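Local coordinates for protein putative cytidylyltransferase (Burkholderia pseudomallei, PDB 5XF2) that probably transfers the adenylyl group of ATP to D-glycero-beta-D-manno-heptose 1-phosphate, giving ADP-heptose and diphosphate, at residues Val53-Asp58 and Leu151-Glu156. Sequence-based numbering, arbitrary orientation.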
loop_
_atom_site.group_PDB
_atom_site.type_symbol
_atom_site.label_atom_id
_atom_site.label_comp_id
_atom_site.label_asym_id
_atom_site.label_seq_id
_atom_site.Cartn_x
_atom_site.Cartn_y
_atom_site.Cartn_z
ATOM N N VAL B 53 4.456 -1.841 5.870
ATOM C CA VAL B 53 3.771 -0.565 5.952
ATOM C C VAL B 53 3.880 -0.031 7.360
ATOM O O VAL B 53 3.944 1.180 7.553
ATOM C CB VAL B 53 2.276 -0.650 5.523
ATOM C CG1 VAL B 53 2.179 -1.143 4.072
ATOM C CG2 VAL B 53 1.469 -1.538 6.469
ATOM N N SER B 54 3.943 -0.905 8.349
ATOM C CA SER B 54 4.144 -0.410 9.706
ATOM C C SER B 54 5.505 0.237 9.819
ATOM O O SER B 54 5.652 1.312 10.429
ATOM C CB SER B 54 4.010 -1.522 10.743
ATOM O OG SER B 54 2.654 -1.904 10.839
ATOM N N TYR B 55 6.494 -0.422 9.222
ATOM C CA TYR B 55 7.865 0.069 9.233
ATOM C C TYR B 55 7.976 1.422 8.495
ATOM O O TYR B 55 8.576 2.353 8.999
ATOM C CB TYR B 55 8.797 -0.952 8.578
ATOM C CG TYR B 55 10.150 -0.390 8.250
ATOM C CD1 TYR B 55 11.057 -0.122 9.265
ATOM C CD2 TYR B 55 10.520 -0.088 6.941
ATOM C CE1 TYR B 55 12.305 0.394 8.992
ATOM C CE2 TYR B 55 11.773 0.447 6.651
ATOM C CZ TYR B 55 12.660 0.681 7.687
ATOM O OH TYR B 55 13.908 1.216 7.450
ATOM N N LEU B 56 7.374 1.534 7.315
ATOM C CA LEU B 56 7.480 2.767 6.540
ATOM C C LEU B 56 6.822 3.940 7.259
ATOM O O LEU B 56 7.324 5.057 7.196
ATOM C CB LEU B 56 6.895 2.591 5.142
ATOM C CG LEU B 56 7.751 1.707 4.234
ATOM C CD1 LEU B 56 7.081 1.499 2.889
ATOM C CD2 LEU B 56 9.177 2.267 4.055
ATOM N N ALA B 57 5.724 3.689 7.956
ATOM C CA ALA B 57 5.083 4.738 8.745
ATOM C C ALA B 57 5.998 5.225 9.878
ATOM O O ALA B 57 6.119 6.433 10.098
ATOM C CB ALA B 57 3.737 4.250 9.307
ATOM N N ASP B 58 6.646 4.290 10.578
ATOM C CA ASP B 58 7.586 4.637 11.637
ATOM C C ASP B 58 8.772 5.408 11.078
ATOM O O ASP B 58 9.315 6.281 11.744
ATOM C CB ASP B 58 8.094 3.399 12.376
ATOM C CG ASP B 58 6.994 2.685 13.152
ATOM O OD1 ASP B 58 5.952 3.319 13.435
ATOM O OD2 ASP B 58 7.183 1.501 13.515
ATOM N N LEU B 151 20.100 5.069 11.759
ATOM C CA LEU B 151 19.657 4.282 12.886
ATOM C C LEU B 151 18.803 3.125 12.426
ATOM O O LEU B 151 18.284 3.129 11.314
ATOM C CB LEU B 151 18.869 5.110 13.886
ATOM C CG LEU B 151 17.526 5.668 13.427
ATOM C CD1 LEU B 151 16.679 5.820 14.674
ATOM C CD2 LEU B 151 17.698 7.002 12.728
ATOM N N ALA B 152 18.727 2.106 13.276
ATOM C CA ALA B 152 17.871 0.965 13.025
ATOM C C ALA B 152 16.604 1.066 13.876
ATOM O O ALA B 152 16.650 1.524 15.021
ATOM C CB ALA B 152 18.621 -0.309 13.311
ATOM N N ILE B 153 15.466 0.691 13.307
ATOM C CA ILE B 153 14.226 0.657 14.069
ATOM C C ILE B 153 13.605 -0.700 13.833
ATOM O O ILE B 153 13.838 -1.298 12.777
ATOM C CB ILE B 153 13.258 1.803 13.724
ATOM C CG1 ILE B 153 12.769 1.712 12.290
ATOM C CG2 ILE B 153 13.889 3.146 14.040
ATOM C CD1 ILE B 153 11.855 2.886 11.946
ATOM N N PRO B 154 12.938 -1.249 14.863
ATOM C CA PRO B 154 12.446 -2.619 14.686
ATOM C C PRO B 154 11.450 -2.776 13.512
ATOM O O PRO B 154 10.597 -1.931 13.247
ATOM C CB PRO B 154 11.811 -2.950 16.056
ATOM C CG PRO B 154 11.500 -1.643 16.705
ATOM C CD PRO B 154 12.270 -0.542 15.977
ATOM N N PHE B 155 11.685 -3.837 12.745
ATOM C CA PHE B 155 10.897 -4.232 11.589
ATOM C C PHE B 155 10.384 -5.659 11.748
ATOM O O PHE B 155 11.173 -6.579 11.957
ATOM C CB PHE B 155 11.736 -4.108 10.326
ATOM C CG PHE B 155 11.137 -4.770 9.133
ATOM C CD1 PHE B 155 9.962 -4.300 8.594
ATOM C CD2 PHE B 155 11.757 -5.846 8.537
ATOM C CE1 PHE B 155 9.403 -4.899 7.497
ATOM C CE2 PHE B 155 11.208 -6.443 7.426
ATOM C CZ PHE B 155 10.024 -5.966 6.902
ATOM N N GLU B 156 9.075 -5.860 11.643
ATOM C CA GLU B 156 8.514 -7.201 11.794
ATOM C C GLU B 156 8.481 -7.999 10.489
ATOM O O GLU B 156 7.746 -7.654 9.563
ATOM C CB GLU B 156 7.108 -7.127 12.394
ATOM C CG GLU B 156 6.475 -8.481 12.664
ATOM C CD GLU B 156 5.159 -8.370 13.411
ATOM O OE1 GLU B 156 4.572 -7.269 13.422
ATOM O OE2 GLU B 156 4.714 -9.386 13.984
#
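Tyr55, on helix 50-60, meets Ile153 at the edge of its ring and Phe155 toward its face, where an outermost strand of the parallel sheet, 149-153, runs out into a loop. The sheet has the 3-2-1-4-5 strand order of the Rossmann-like nucleotidylyltransferase fold, and helix 50-60 follows its central strand 38-43, so the contact ties that helix to the end of the edge strand. A tyrosine suits this place because its flat ring offers hydrocarbon to both neighbours while its hydroxyl hydrogen bonds to Thr41 OG1 on the central strand. With CG anti to the backbone N (chi1 166°), the ring reaches out from the helix to Ile153, whose CG1 meets the ring edge at CE1, 3.6 Å away. Ile153, beta-branched as suits a strand, lays the CG1-CD1 arm of its side chain along this edge, while Val127 of the adjacent strand touches both Tyr55 and Ile153. Phe155 forms an offset edge-to-face pair with Tyr55, its edge toward the tyrosine face, the planes at 71° and the centroids 5.6 Å apart. Its CD1 also packs on Tyr55 CB at 3.5 Å. No hydrogen bond joins the two segments. A bound HEPES molecule, probably from the crystallisation liquor, comes within about 3 Å of the Tyr55 side chain (nearest atoms) and may mark a pocket. At the solvent-exposed margin, the aliphatic CB of Asp58 rests 3.8 Å from Ile153 CD1.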